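Local coordinates for PF04016 domain protein (Desulfitobacterium hafniense, PDB 3L5O) that is of unknown function but joins an enolase-like and a Rossmann-like fold around a cleft with a possible role in heavy-metal chelation, at residues N129-M134 with T216-G221; F35-L40 with R80-C85; P59-E64 with V197-L202; D25-G30 with P226-H231; S164-S169 with F182-C187. One frame throughout, in Å; residues are numbered along the deposited sequence.

The five contacts sample both folds of the chain and the seam between them. Interaction 2 lies in the N-terminal part, where the lead-in to strand 39-42 meets helix 79-83. Interactions 1 and 5, with centres about 17 Å apart, reach the same mixed seven-stranded sheet, through strands 214-218 and 162-167. Interactions 3 and 4, about 20 Å apart between centres, bridge the N-terminal and C-terminal parts, and they touch through Val197 and Met27. Along the chain, 25-30 and 226-231 bracket all the others, whereas interaction 3 alternates its segments with those of interactions 1 and 2. Trp168 of segment 164-169 reaches Asp199 and Arg61, tying interaction 5 to the interdomain cleft.

Interaction 1 (N129-M134 with T216-G221); sequences NDPFIM and TLVGPG. With EDO (1,2-ethanediol), chain G.
At the C-terminal end of an inner strand of the Rossmann-like sheet, 214-218, Val218 packs against the start of the short, weakly bonded helix 131-134. Its CG1 lies 3.9 Å from Pro131 CG and 4.2 Å from Phe132 CE2, the proline and valine crossing obliquely and the methyl meeting the phenyl ring at a slant. A chi1 of -177°, with CG1 anti to the backbone N, carries that methyl to both partners. Thr216, two residues earlier on the same side of the strand, adds only a looser methyl contact to Pro131. Asp130 caps the helix: its OD1 accepts from Phe132 N at 2.9 Å and, from above the carboxylate plane, from Ile133 N at 3.2 Å. The other oxygen, OD2, takes a weak bond from O1 of an ethanediol, whose C1 lies 3.8 Å from Val218 CG1. Apolar carbons thus hold helix to strand, while the cap occupies OD1 and OD2 remains available to the diol, probably from the crystallisation liquor, and to Lys265 at long range.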
# COMPACT_ATOMS: atom_id res chain seq x y z
N ASN A 129 -5.83 -7.43 13.67
CA ASN A 129 -4.50 -7.31 13.06
C ASN A 129 -4.52 -7.45 11.51
O ASN A 129 -4.55 -6.45 10.77
CB ASN A 129 -3.52 -8.30 13.73
CG ASN A 129 -4.13 -9.70 13.99
OD1 ASN A 129 -5.35 -9.89 13.91
ND2 ASN A 129 -3.28 -10.67 14.29
N ASP A 130 -4.51 -8.70 11.04
CA ASP A 130 -4.60 -9.07 9.63
C ASP A 130 -6.02 -8.78 9.16
O ASP A 130 -6.97 -9.26 9.78
CB ASP A 130 -4.30 -10.57 9.53
CG ASP A 130 -4.28 -11.09 8.11
OD1 ASP A 130 -5.31 -11.00 7.41
OD2 ASP A 130 -3.28 -11.63 7.62
N PRO A 131 -6.20 -8.06 8.06
CA PRO A 131 -7.55 -7.63 7.65
C PRO A 131 -8.41 -8.76 7.12
O PRO A 131 -9.64 -8.67 7.16
CB PRO A 131 -7.27 -6.60 6.55
CG PRO A 131 -5.99 -6.99 5.99
CD PRO A 131 -5.19 -7.62 7.09
N PHE A 132 -7.78 -9.81 6.61
CA PHE A 132 -8.51 -10.95 6.03
C PHE A 132 -9.09 -11.78 7.17
O PHE A 132 -10.26 -12.14 7.15
CB PHE A 132 -7.60 -11.77 5.11
CG PHE A 132 -7.07 -11.00 3.92
CD1 PHE A 132 -7.93 -10.52 2.94
CD2 PHE A 132 -5.70 -10.73 3.79
CE1 PHE A 132 -7.44 -9.78 1.85
CE2 PHE A 132 -5.21 -10.01 2.71
CZ PHE A 132 -6.08 -9.54 1.73
N ILE A 133 -8.27 -12.01 8.19
CA ILE A 133 -8.71 -12.68 9.42
C ILE A 133 -9.74 -11.88 10.18
O ILE A 133 -10.74 -12.43 10.63
CB ILE A 133 -7.50 -13.01 10.30
CG1 ILE A 133 -6.75 -14.21 9.72
CG2 ILE A 133 -7.93 -13.34 11.75
CD1 ILE A 133 -5.28 -14.20 10.04
N MSE A 134 -9.50 -10.59 10.34
CA MSE A 134 -10.46 -9.70 10.97
C MSE A 134 -11.87 -9.80 10.40
O MSE A 134 -12.84 -9.63 11.13
CB MSE A 134 -10.05 -8.25 10.76
CG MSE A 134 -9.00 -7.70 11.68
SE MSE A 134 -8.74 -5.82 11.11
CE MSE A 134 -9.68 -4.94 12.65
N THR A 216 -11.01 -2.10 1.12
CA THR A 216 -9.82 -2.05 1.96
C THR A 216 -8.59 -2.04 1.09
O THR A 216 -8.51 -2.83 0.15
CB THR A 216 -9.77 -3.30 2.85
OG1 THR A 216 -10.96 -3.38 3.66
CG2 THR A 216 -8.63 -3.27 3.86
N LEU A 217 -7.64 -1.13 1.38
CA LEU A 217 -6.29 -1.12 0.78
C LEU A 217 -5.36 -1.80 1.73
O LEU A 217 -5.40 -1.52 2.92
CB LEU A 217 -5.83 0.31 0.53
CG LEU A 217 -4.67 0.50 -0.44
CD1 LEU A 217 -5.09 0.24 -1.85
CD2 LEU A 217 -4.17 1.97 -0.30
N VAL A 218 -4.57 -2.77 1.24
CA VAL A 218 -3.83 -3.68 2.10
C VAL A 218 -2.40 -3.83 1.65
O VAL A 218 -2.11 -3.98 0.46
CB VAL A 218 -4.42 -5.16 2.07
CG1 VAL A 218 -3.67 -6.08 3.05
CG2 VAL A 218 -5.87 -5.18 2.38
N GLY A 219 -1.49 -3.89 2.62
CA GLY A 219 -0.12 -4.23 2.36
C GLY A 219 0.80 -3.22 3.04
O GLY A 219 0.36 -2.18 3.51
N PRO A 220 2.08 -3.54 3.07
CA PRO A 220 3.09 -2.71 3.73
C PRO A 220 3.22 -1.27 3.19
O PRO A 220 3.61 -0.38 3.95
CB PRO A 220 4.38 -3.49 3.46
CG PRO A 220 3.94 -4.88 3.28
CD PRO A 220 2.67 -4.79 2.53
N GLY A 221 2.90 -1.08 1.91
CA GLY A 221 2.91 0.20 1.24
C GLY A 221 1.61 1.00 1.29
O GLY A 221 1.45 1.99 0.57
C1 EDO G . -2.58 -8.99 5.21
O1 EDO G . -2.42 -9.15 6.61
C2 EDO G . -1.24 -9.03 4.53
O2 EDO G . -1.09 -10.27 3.86

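Interaction 2 (F35-L40 with R80-C85); sequences FLVDEL and RVAAGC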
# COMPACT_ATOMS: atom_id res chain seq x y z
N PHE A 35 9.42 18.06 6.16
CA PHE A 35 9.90 16.68 6.11
C PHE A 35 10.83 16.47 4.93
O PHE A 35 10.44 16.73 3.78
CB PHE A 35 8.74 15.69 6.01
CG PHE A 35 7.94 15.57 7.27
CD1 PHE A 35 7.08 16.60 7.67
CD2 PHE A 35 8.07 14.46 8.08
CE1 PHE A 35 6.36 16.51 8.85
CE2 PHE A 35 7.35 14.37 9.26
CZ PHE A 35 6.50 15.41 9.64
N LEU A 36 12.03 15.94 5.20
CA LEU A 36 13.02 15.64 4.15
C LEU A 36 13.24 14.18 3.96
O LEU A 36 12.93 13.39 4.85
CB LEU A 36 14.37 16.30 4.49
CG LEU A 36 14.34 17.76 4.92
CD1 LEU A 36 15.73 18.22 5.33
CD2 LEU A 36 13.81 18.65 3.80
N VAL A 37 13.72 13.81 2.76
CA VAL A 37 14.20 12.46 2.46
C VAL A 37 15.57 12.38 3.12
O VAL A 37 16.53 12.98 2.62
CB VAL A 37 14.35 12.23 0.92
CG1 VAL A 37 14.88 10.83 0.61
CG2 VAL A 37 13.03 12.46 0.19
N ASP A 38 15.66 11.72 4.27
CA ASP A 38 16.94 11.63 5.00
C ASP A 38 17.76 10.38 4.65
O ASP A 38 18.98 10.34 4.86
CB ASP A 38 16.72 11.74 6.51
CG ASP A 38 16.16 13.09 6.89
OD1 ASP A 38 16.72 14.11 6.41
OD2 ASP A 38 15.16 13.23 7.61
N GLU A 39 17.08 9.38 4.13
CA GLU A 39 17.69 8.10 3.78
C GLU A 39 16.79 7.43 2.77
O GLU A 39 15.58 7.52 2.87
CB GLU A 39 17.85 7.24 5.04
CG GLU A 39 19.16 6.47 5.15
CD GLU A 39 19.15 5.38 6.23
OE1 GLU A 39 18.41 5.51 7.25
OE2 GLU A 39 19.88 4.37 6.06
N LEU A 40 17.37 6.70 1.82
CA LEU A 40 16.62 6.08 0.75
C LEU A 40 17.38 4.88 0.19
O LEU A 40 18.53 5.01 -0.22
CB LEU A 40 16.36 7.09 -0.38
CG LEU A 40 15.86 6.53 -1.73
CD1 LEU A 40 14.58 5.72 -1.63
CD2 LEU A 40 15.65 7.69 -2.67
N ARG A 80 7.76 15.91 0.28
CA ARG A 80 6.62 16.15 -0.59
C ARG A 80 7.02 16.26 -2.07
O ARG A 80 6.23 15.94 -2.95
CB ARG A 80 5.86 17.39 -0.16
CG ARG A 80 4.56 17.52 -0.92
CD ARG A 80 3.65 18.59 -0.39
NE ARG A 80 4.25 19.91 -0.43
CZ ARG A 80 3.76 20.95 0.24
NH1 ARG A 80 2.69 20.80 1.02
NH2 ARG A 80 4.34 22.14 0.13
N VAL A 81 8.24 16.73 -2.33
CA VAL A 81 8.75 16.81 -3.70
C VAL A 81 9.03 15.37 -4.22
O VAL A 81 8.58 15.01 -5.30
CB VAL A 81 9.99 17.72 -3.80
CG1 VAL A 81 10.58 17.68 -5.19
CG2 VAL A 81 9.62 19.17 -3.45
N ALA A 82 9.75 14.59 -3.45
CA ALA A 82 9.98 13.18 -3.74
C ALA A 82 8.66 12.36 -3.91
O ALA A 82 8.61 11.46 -4.71
CB ALA A 82 10.81 12.54 -2.65
N ALA A 83 7.60 12.70 -3.17
CA ALA A 83 6.31 12.04 -3.25
C ALA A 83 5.68 12.21 -4.64
O ALA A 83 4.93 11.35 -5.05
CB ALA A 83 5.35 12.54 -2.17
N GLY A 84 5.96 13.32 -5.32
CA GLY A 84 5.58 13.52 -6.71
C GLY A 84 5.99 12.39 -7.64
O GLY A 84 5.37 12.18 -8.69
N CYS A 85 7.03 11.66 -7.27
CA CYS A 85 7.45 10.47 -8.02
C CYS A 85 6.41 9.36 -8.07
O CYS A 85 6.46 8.54 -8.98
CB CYS A 85 8.75 9.89 -7.46
SG CYS A 85 10.19 10.93 -7.66
O HOH W 1 7.95 17.58 2.71
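With CG1 anti to the backbone N (chi1 179°), Val37 is left with CG2 anti to the carbonyl carbon, and this second methyl is the one that reaches across to Ala82. The pair joins the lead-in to strand 39-42, first strand of an antiparallel three-stranded sheet, to helix 79-83 in the N-terminal part of the protein, so that helix and loop pack through single methyls. Both side chains are buried and point toward each other from their backbones. On a helix, an alanine presents just one methyl, which lets the chain before the strand come near; the CA atoms of Val37 and Ala82 are 7.5 Å apart. Behind this pair, Ala82 also rests on Ala100 of helix 91-105, while Val37 touches Ile49 of the neighbouring strand, placing the contact between a helical layer and the sheet. Farther along, a classic beta bulge sets Asp38 and Glu39 opposite Arg50, and Glu39 forms a salt bridge with that arginine. At the other end of the contact the backbones of Phe35 and Arg80 are too far apart to bond directly, and a water spans them. It donates to Phe35 O at 2.8 Å and accepts from Arg80 N at 3.0 Å, whereas the methyl pair, Val37 CG2 and Ala82 CB, meets at 3.6 Å.

Interaction 3 (P59-E64 with V197-L202); sequences PNRPFE and VVDKTL. With IMD (imidazole), chain E; IMD (imidazole), chain D.
From Asp199 CB, which lies 3.8 Å from N1 of one bound imidazole, the side chain runs through CG to two oxygens with different duties. OD1 closes an Asx turn by accepting from Thr201 N at 3.3 Å, and also takes the Thr201 hydroxyl, OG1, at 2.7 Å, both from the same face of the carboxylate. OD2 is bonded by Trp168 and faces Arg61 NH2 at 4.4 Å, well out of the guanidinium plane, so charge alone links them. A second imidazole bonds OD1 weakly through N3, which lies 2.7 Å from OD2. The first bridges the segments: its C4 is 3.2 Å from Arg61 NE, and its N3 bonds Pro59 O weakly. Pro59 CD packs on Val198 CG2 at 3.9 Å. Losing the carboxylate to an alanine here would probably leave the Thr201 N-H and hydroxyl and the Trp168 N-H without this acceptor, and remove the negative charge facing Arg61. The imidazoles, probably from the crystallisation liquor, mark a pocket consistent with the proposed active site.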
# COMPACT_ATOMS: atom_id res chain seq x y z
N PRO A 59 6.30 -1.05 -2.92
CA PRO A 59 6.69 -2.31 -3.59
C PRO A 59 7.29 -2.17 -5.00
O PRO A 59 6.79 -1.35 -5.79
CB PRO A 59 5.37 -3.09 -3.66
CG PRO A 59 4.32 -2.02 -3.80
CD PRO A 59 4.85 -0.82 -3.02
N ASN A 60 8.32 -2.98 -5.27
CA ASN A 60 8.97 -3.10 -6.59
C ASN A 60 8.67 -4.46 -7.20
O ASN A 60 8.11 -5.31 -6.54
CB ASN A 60 10.50 -3.02 -6.42
CG ASN A 60 10.96 -1.63 -6.06
OD1 ASN A 60 10.27 -0.67 -6.33
ND2 ASN A 60 12.14 -1.52 -5.45
N ARG A 61 9.03 -4.65 -8.47
CA ARG A 61 9.02 -5.99 -9.09
C ARG A 61 10.47 -6.41 -9.38
O ARG A 61 11.34 -5.55 -9.52
CB ARG A 61 8.25 -6.02 -10.42
CG ARG A 61 6.96 -5.20 -10.52
CD ARG A 61 6.74 -4.67 -11.95
NE ARG A 61 5.41 -4.12 -12.21
CZ ARG A 61 4.32 -4.83 -12.54
NH1 ARG A 61 4.37 -6.16 -12.66
NH2 ARG A 61 3.16 -4.20 -12.76
N PRO A 62 10.74 -7.71 -9.49
CA PRO A 62 12.03 -8.19 -10.01
C PRO A 62 12.18 -7.92 -11.52
O PRO A 62 13.31 -7.81 -12.02
CB PRO A 62 11.99 -9.70 -9.74
CG PRO A 62 10.54 -10.05 -9.69
CD PRO A 62 9.84 -8.83 -9.13
N PHE A 63 11.06 -7.82 -12.23
CA PHE A 63 11.03 -7.35 -13.62
C PHE A 63 11.70 -5.97 -13.76
O PHE A 63 12.82 -5.86 -14.28
CB PHE A 63 9.58 -7.30 -14.14
N GLU A 64 11.02 -4.93 -13.27
CA GLU A 64 11.45 -3.53 -13.38
C GLU A 64 12.95 -3.30 -13.07
O GLU A 64 13.53 -4.00 -12.23
CB GLU A 64 10.58 -2.66 -12.46
N VAL A 197 -1.51 1.57 -6.04
CA VAL A 197 -1.12 2.97 -5.99
C VAL A 197 0.01 3.18 -6.96
O VAL A 197 -0.01 4.13 -7.78
CB VAL A 197 -0.64 3.38 -4.55
CG1 VAL A 197 -0.12 4.83 -4.51
CG2 VAL A 197 -1.75 3.19 -3.58
N VAL A 198 1.00 2.30 -6.88
CA VAL A 198 2.19 2.42 -7.71
C VAL A 198 1.89 2.27 -9.20
O VAL A 198 2.39 3.02 -10.03
CB VAL A 198 3.24 1.36 -7.31
CG1 VAL A 198 4.41 1.36 -8.29
CG2 VAL A 198 3.75 1.59 -5.86
N ASP A 199 1.06 1.31 -9.57
CA ASP A 199 0.83 1.14 -11.00
C ASP A 199 -0.35 1.95 -11.57
O ASP A 199 -0.60 1.93 -12.77
CB ASP A 199 0.83 -0.34 -11.40
CG ASP A 199 -0.20 -1.10 -10.73
OD1 ASP A 199 -1.21 -0.45 -10.35
OD2 ASP A 199 -0.11 -2.35 -10.56
N LYS A 200 -1.02 2.73 -10.72
CA LYS A 200 -2.10 3.64 -11.14
C LYS A 200 -3.37 2.93 -11.58
O LYS A 200 -4.22 3.51 -12.25
CB LYS A 200 -1.62 4.66 -12.18
CG LYS A 200 -1.19 6.04 -11.61
CD LYS A 200 0.10 6.03 -10.80
CE LYS A 200 1.33 5.86 -11.70
NZ LYS A 200 2.54 5.66 -10.82
N THR A 201 -3.55 1.69 -11.16
CA THR A 201 -4.82 0.97 -11.37
C THR A 201 -5.85 1.36 -10.32
O THR A 201 -7.05 1.15 -10.53
CB THR A 201 -4.61 -0.56 -11.34
OG1 THR A 201 -3.90 -0.96 -10.16
CG2 THR A 201 -3.77 -0.99 -12.53
N LEU A 202 -5.38 1.93 -9.21
CA LEU A 202 -6.25 2.15 -8.06
C LEU A 202 -7.50 2.98 -8.37
O LEU A 202 -8.58 2.58 -7.99
CB LEU A 202 -5.48 2.76 -6.87
CG LEU A 202 -6.28 2.99 -5.59
CD1 LEU A 202 -6.81 1.69 -5.01
CD2 LEU A 202 -5.41 3.68 -4.53
N1 IMD E . 3.16 -2.28 -9.12
C2 IMD E . 3.86 -2.50 -7.98
N3 IMD E . 5.18 -2.54 -8.28
C4 IMD E . 5.31 -2.33 -9.61
C5 IMD E . 4.03 -2.17 -10.14
N1 IMD D . -2.08 -5.52 -8.71
C2 IMD D . -1.66 -4.29 -8.33
N3 IMD D . -2.19 -3.39 -9.16
C4 IMD D . -2.95 -4.02 -10.07
C5 IMD D . -2.88 -5.38 -9.79

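Interaction 4 (D25-G30 with P226-H231); sequences DAMING and PVLFEH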
# COMPACT_ATOMS: atom_id res chain seq x y z
N ASP A 25 -2.97 13.45 -5.45
CA ASP A 25 -2.81 14.85 -5.02
C ASP A 25 -3.22 15.03 -3.54
O ASP A 25 -2.57 15.72 -2.80
CB ASP A 25 -3.70 15.75 -5.89
CG ASP A 25 -3.28 15.80 -7.37
OD1 ASP A 25 -2.06 15.64 -7.67
OD2 ASP A 25 -4.13 16.07 -8.27
N ALA A 26 -4.30 14.40 -3.11
CA ALA A 26 -4.74 14.41 -1.69
C ALA A 26 -3.63 13.90 -0.75
O ALA A 26 -3.38 14.50 0.28
CB ALA A 26 -6.00 13.55 -1.52
N MSE A 27 -2.99 12.79 -1.11
CA MSE A 27 -1.90 12.22 -0.30
C MSE A 27 -0.70 13.14 -0.27
O MSE A 27 -0.14 13.41 0.80
CB MSE A 27 -1.46 10.87 -0.84
CG MSE A 27 -2.45 9.78 -0.69
SE MSE A 27 -1.70 8.04 -1.24
CE MSE A 27 -1.52 8.16 -2.98
N ILE A 28 -0.31 13.64 -1.44
CA ILE A 28 0.90 14.46 -1.55
C ILE A 28 0.71 15.78 -0.80
O ILE A 28 1.59 16.24 -0.06
CB ILE A 28 1.26 14.73 -3.05
CG1 ILE A 28 1.65 13.42 -3.76
CG2 ILE A 28 2.41 15.72 -3.16
CD1 ILE A 28 1.63 13.54 -5.29
N ASN A 29 -0.45 16.40 -0.99
CA ASN A 29 -0.68 17.75 -0.48
C ASN A 29 -0.85 17.77 1.02
O ASN A 29 -0.78 18.84 1.62
CB ASN A 29 -1.88 18.40 -1.17
CG ASN A 29 -1.58 18.74 -2.59
OD1 ASN A 29 -0.44 19.08 -2.89
ND2 ASN A 29 -2.60 18.67 -3.49
N GLY A 30 -1.04 16.61 1.62
CA GLY A 30 -1.06 16.47 3.06
C GLY A 30 0.31 16.43 3.74
O GLY A 30 0.39 16.49 4.95
N PRO A 226 -5.99 8.99 6.68
CA PRO A 226 -7.46 9.08 6.76
C PRO A 226 -8.09 9.91 5.66
O PRO A 226 -9.27 9.74 5.42
CB PRO A 226 -7.69 9.75 8.12
CG PRO A 226 -6.48 9.46 8.92
CD PRO A 226 -5.34 9.33 7.95
N VAL A 227 -7.35 10.80 5.00
CA VAL A 227 -7.87 11.53 3.85
C VAL A 227 -8.36 10.57 2.76
O VAL A 227 -9.33 10.85 2.05
CB VAL A 227 -6.81 12.56 3.30
CG1 VAL A 227 -5.71 11.85 2.52
CG2 VAL A 227 -7.47 13.64 2.45
N LEU A 228 -7.74 9.41 2.66
CA LEU A 228 -8.20 8.36 1.75
C LEU A 228 -9.67 7.92 1.96
O LEU A 228 -10.32 7.47 1.02
CB LEU A 228 -7.23 7.16 1.78
CG LEU A 228 -5.78 7.50 1.36
CD1 LEU A 228 -4.81 6.37 1.61
CD2 LEU A 228 -5.69 7.94 -0.10
N PHE A 229 -10.20 8.09 3.17
CA PHE A 229 -11.59 7.72 3.46
C PHE A 229 -12.58 8.68 2.80
O PHE A 229 -13.77 8.40 2.71
CB PHE A 229 -11.84 7.70 4.97
CG PHE A 229 -10.99 6.72 5.74
CD1 PHE A 229 -10.72 5.44 5.25
CD2 PHE A 229 -10.49 7.07 7.00
CE1 PHE A 229 -9.94 4.56 5.97
CE2 PHE A 229 -9.73 6.17 7.73
CZ PHE A 229 -9.46 4.92 7.21
N GLU A 230 -12.06 9.82 2.37
CA GLU A 230 -12.79 10.82 1.60
C GLU A 230 -12.64 10.58 0.10
O GLU A 230 -13.25 11.27 -0.71
CB GLU A 230 -12.30 12.23 2.01
CG GLU A 230 -12.28 12.46 3.53
CD GLU A 230 -11.52 13.72 3.97
OE1 GLU A 230 -11.26 14.62 3.13
OE2 GLU A 230 -11.16 13.83 5.17
N HIS A 231 -11.86 9.55 -0.26
CA HIS A 231 -11.53 9.27 -1.66
C HIS A 231 -11.83 7.82 -2.03
O HIS A 231 -11.09 7.20 -2.80
CB HIS A 231 -10.05 9.61 -1.93
CG HIS A 231 -9.82 11.08 -2.05
ND1 HIS A 231 -10.17 11.79 -3.17
CD2 HIS A 231 -9.35 11.99 -1.16
CE1 HIS A 231 -9.93 13.08 -2.97
NE2 HIS A 231 -9.42 13.22 -1.76
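Ala26 opens the contact on helix 22-29, directing its methyl toward the short 3-10 segment 226-230 that precedes strand 235-241. The methyl meets the imidazole of His231 obliquely, with Ala26 CB 3.4 Å from His231 NE2. Beside the ring, Val227 turns its two methyls to the same residue: Val227 CG2 stands 4.2 Å from Ala26 CB, while CG1 approaches the alanine's backbone carbonyl. Val227 CG1 sits between its own backbone N and carbonyl carbon (chi1 75°), which sends CG2 anti to the N and puts one branch near the alanine's CB and the other near its O. Next comes Met27, a selenomethionine, whose CG lies 3.8 Å from Leu228 CD2 as the two chains cross. Met27 SE is a little farther from Leu228 CD2, at 4.2 Å. Farther along the helix, Ile28 turns to other partners, touching Arg80 and Ala83 of helix 79-83. Across the contact, Leu228 and His231 both also touch Ile23, so Ile23 extends the same contact one turn back. The contact thereby joins a helix of the N-terminal part to the Rossmann-like part. With no hydrogen bond between the two segments, the join depends on the fit of alanine, valine, selenomethionine and leucine surfaces, with the histidine ring contributing a polar group that makes no hydrogen bond across.

Interaction 5 (S164-S169 with F182-C187); sequences SILEWS and FILPEC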
# COMPACT_ATOMS: atom_id res chain seq x y z
N SER A 164 -13.16 -14.21 -5.48
CA SER A 164 -12.39 -14.03 -6.72
C SER A 164 -11.09 -13.26 -6.48
O SER A 164 -11.13 -12.15 -5.92
CB SER A 164 -13.19 -13.26 -7.75
OG SER A 164 -14.41 -13.88 -8.03
N ILE A 165 -9.98 -13.85 -6.91
CA ILE A 165 -8.64 -13.26 -6.83
C ILE A 165 -8.25 -12.84 -8.23
O ILE A 165 -8.43 -13.61 -9.17
CB ILE A 165 -7.60 -14.23 -6.24
CG1 ILE A 165 -7.97 -14.56 -4.78
CG2 ILE A 165 -6.15 -13.59 -6.26
CD1 ILE A 165 -7.29 -15.74 -4.23
N LEU A 166 -7.81 -11.59 -8.36
CA LEU A 166 -7.41 -10.94 -9.62
C LEU A 166 -5.98 -10.52 -9.46
O LEU A 166 -5.64 -9.89 -8.47
CB LEU A 166 -8.26 -9.71 -9.88
CG LEU A 166 -9.76 -9.90 -10.14
CD1 LEU A 166 -10.60 -9.81 -8.86
CD2 LEU A 166 -10.22 -8.88 -11.08
N GLU A 167 -5.13 -10.89 -10.42
CA GLU A 167 -3.70 -10.51 -10.42
C GLU A 167 -3.22 -10.16 -11.84
O GLU A 167 -3.78 -10.63 -12.82
CB GLU A 167 -2.85 -11.67 -9.91
CG GLU A 167 -3.17 -12.15 -8.50
CD GLU A 167 -2.62 -13.53 -8.20
OE1 GLU A 167 -2.82 -14.43 -9.02
OE2 GLU A 167 -1.99 -13.73 -7.14
N TRP A 168 -2.15 -9.39 -11.94
CA TRP A 168 -1.49 -9.11 -13.24
C TRP A 168 -1.08 -10.37 -13.90
O TRP A 168 -1.28 -10.51 -15.10
CB TRP A 168 -0.22 -8.25 -13.08
CG TRP A 168 -0.50 -6.79 -13.01
CD1 TRP A 168 -0.22 -5.94 -11.96
CD2 TRP A 168 -1.08 -5.97 -14.04
NE1 TRP A 168 -0.61 -4.65 -12.27
CE2 TRP A 168 -1.15 -4.64 -13.54
CE3 TRP A 168 -1.58 -6.23 -15.33
CZ2 TRP A 168 -1.68 -3.57 -14.28
CZ3 TRP A 168 -2.11 -5.16 -16.08
CH2 TRP A 168 -2.16 -3.84 -15.54
N SER A 169 -0.48 -11.28 -13.13
CA SER A 169 -0.00 -12.55 -13.64
C SER A 169 -0.64 -13.63 -12.81
O SER A 169 -0.06 -14.08 -11.83
CB SER A 169 1.54 -12.65 -13.54
OG SER A 169 2.18 -11.61 -14.27
N PHE A 182 -15.48 -6.81 -14.91
CA PHE A 182 -16.56 -7.76 -14.93
C PHE A 182 -16.93 -8.21 -13.51
O PHE A 182 -18.07 -8.45 -13.23
CB PHE A 182 -16.18 -8.99 -15.79
CG PHE A 182 -15.98 -8.66 -17.25
CD1 PHE A 182 -14.82 -8.07 -17.70
CD2 PHE A 182 -16.98 -8.92 -18.18
CE1 PHE A 182 -14.65 -7.76 -19.05
CE2 PHE A 182 -16.80 -8.62 -19.52
CZ PHE A 182 -15.62 -8.04 -19.95
N ILE A 183 -15.96 -8.29 -12.61
CA ILE A 183 -16.16 -8.94 -11.33
C ILE A 183 -16.39 -7.97 -10.19
O ILE A 183 -17.28 -8.21 -9.36
CB ILE A 183 -14.94 -9.83 -10.95
CG1 ILE A 183 -14.88 -11.03 -11.88
CG2 ILE A 183 -15.02 -10.30 -9.49
CD1 ILE A 183 -13.76 -11.91 -11.60
N LEU A 184 -15.58 -6.91 -10.11
CA LEU A 184 -15.63 -6.04 -8.94
C LEU A 184 -16.98 -5.36 -8.69
O LEU A 184 -17.30 -5.16 -7.53
CB LEU A 184 -14.50 -5.01 -8.91
CG LEU A 184 -13.08 -5.62 -8.80
CD1 LEU A 184 -12.01 -4.53 -8.71
CD2 LEU A 184 -12.96 -6.58 -7.63
N PRO A 185 -17.70 -4.91 -9.73
CA PRO A 185 -19.04 -4.33 -9.52
C PRO A 185 -20.07 -5.26 -8.87
O PRO A 185 -21.04 -4.75 -8.30
CB PRO A 185 -19.45 -3.88 -10.93
CG PRO A 185 -18.15 -3.60 -11.62
CD PRO A 185 -17.29 -4.77 -11.14
N GLU A 186 -19.85 -6.58 -8.91
CA GLU A 186 -20.71 -7.55 -8.24
C GLU A 186 -20.32 -7.82 -6.78
O GLU A 186 -21.03 -8.55 -6.08
CB GLU A 186 -20.68 -8.90 -8.97
CG GLU A 186 -20.93 -8.86 -10.47
CD GLU A 186 -22.05 -7.90 -10.83
OE1 GLU A 186 -23.24 -8.27 -10.71
OE2 GLU A 186 -21.72 -6.75 -11.21
N CYS A 187 -19.20 -7.27 -6.32
CA CYS A 187 -18.64 -7.66 -5.01
C CYS A 187 -19.20 -6.86 -3.85
O CYS A 187 -19.36 -5.65 -3.94
CB CYS A 187 -17.13 -7.57 -5.04
SG CYS A 187 -16.38 -8.83 -6.10
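Apolar packing carries this contact, in which the end of helix 180-183 and the 3-10 turn that continues it cover one face of strand 162-167 in the Rossmann-like sheet. Leu166 and Leu184 meet through single methyls, Leu166 CD1 lying 4.2 Å from Leu184 CD2. Ile183 lays two branches against Ser164: its CG2 is 3.9 Å from both CB and OG of the serine, and its CD1 lies slightly farther from the same two atoms. That reach follows from CG2 being anti to the backbone N, with CG1 beside the backbone N (chi1 -70°) and the chain then extended to CD1. Trimming Ile183 to an alanine would probably open a gap over Ser164 and loosen the hold of the turn on strand 162-167. Hydrogen bonds run elsewhere: the strand pairs with 143-147 and, through Ile165, with Tyr175, while Glu186 N bonds Ile183 O at 3.1 Å and Cys187 N bonds Leu184 O at 3.1 Å, closing the turn. Beyond the pair, Leu184 also touches Val147 and Leu205, and Ile183 touches Tyr175 of the edge strand. The two touches thus differ in kind, methyl on methyl at Leu166 but a branched apolar chain laid over a small hydroxyl-bearing one at Ser164.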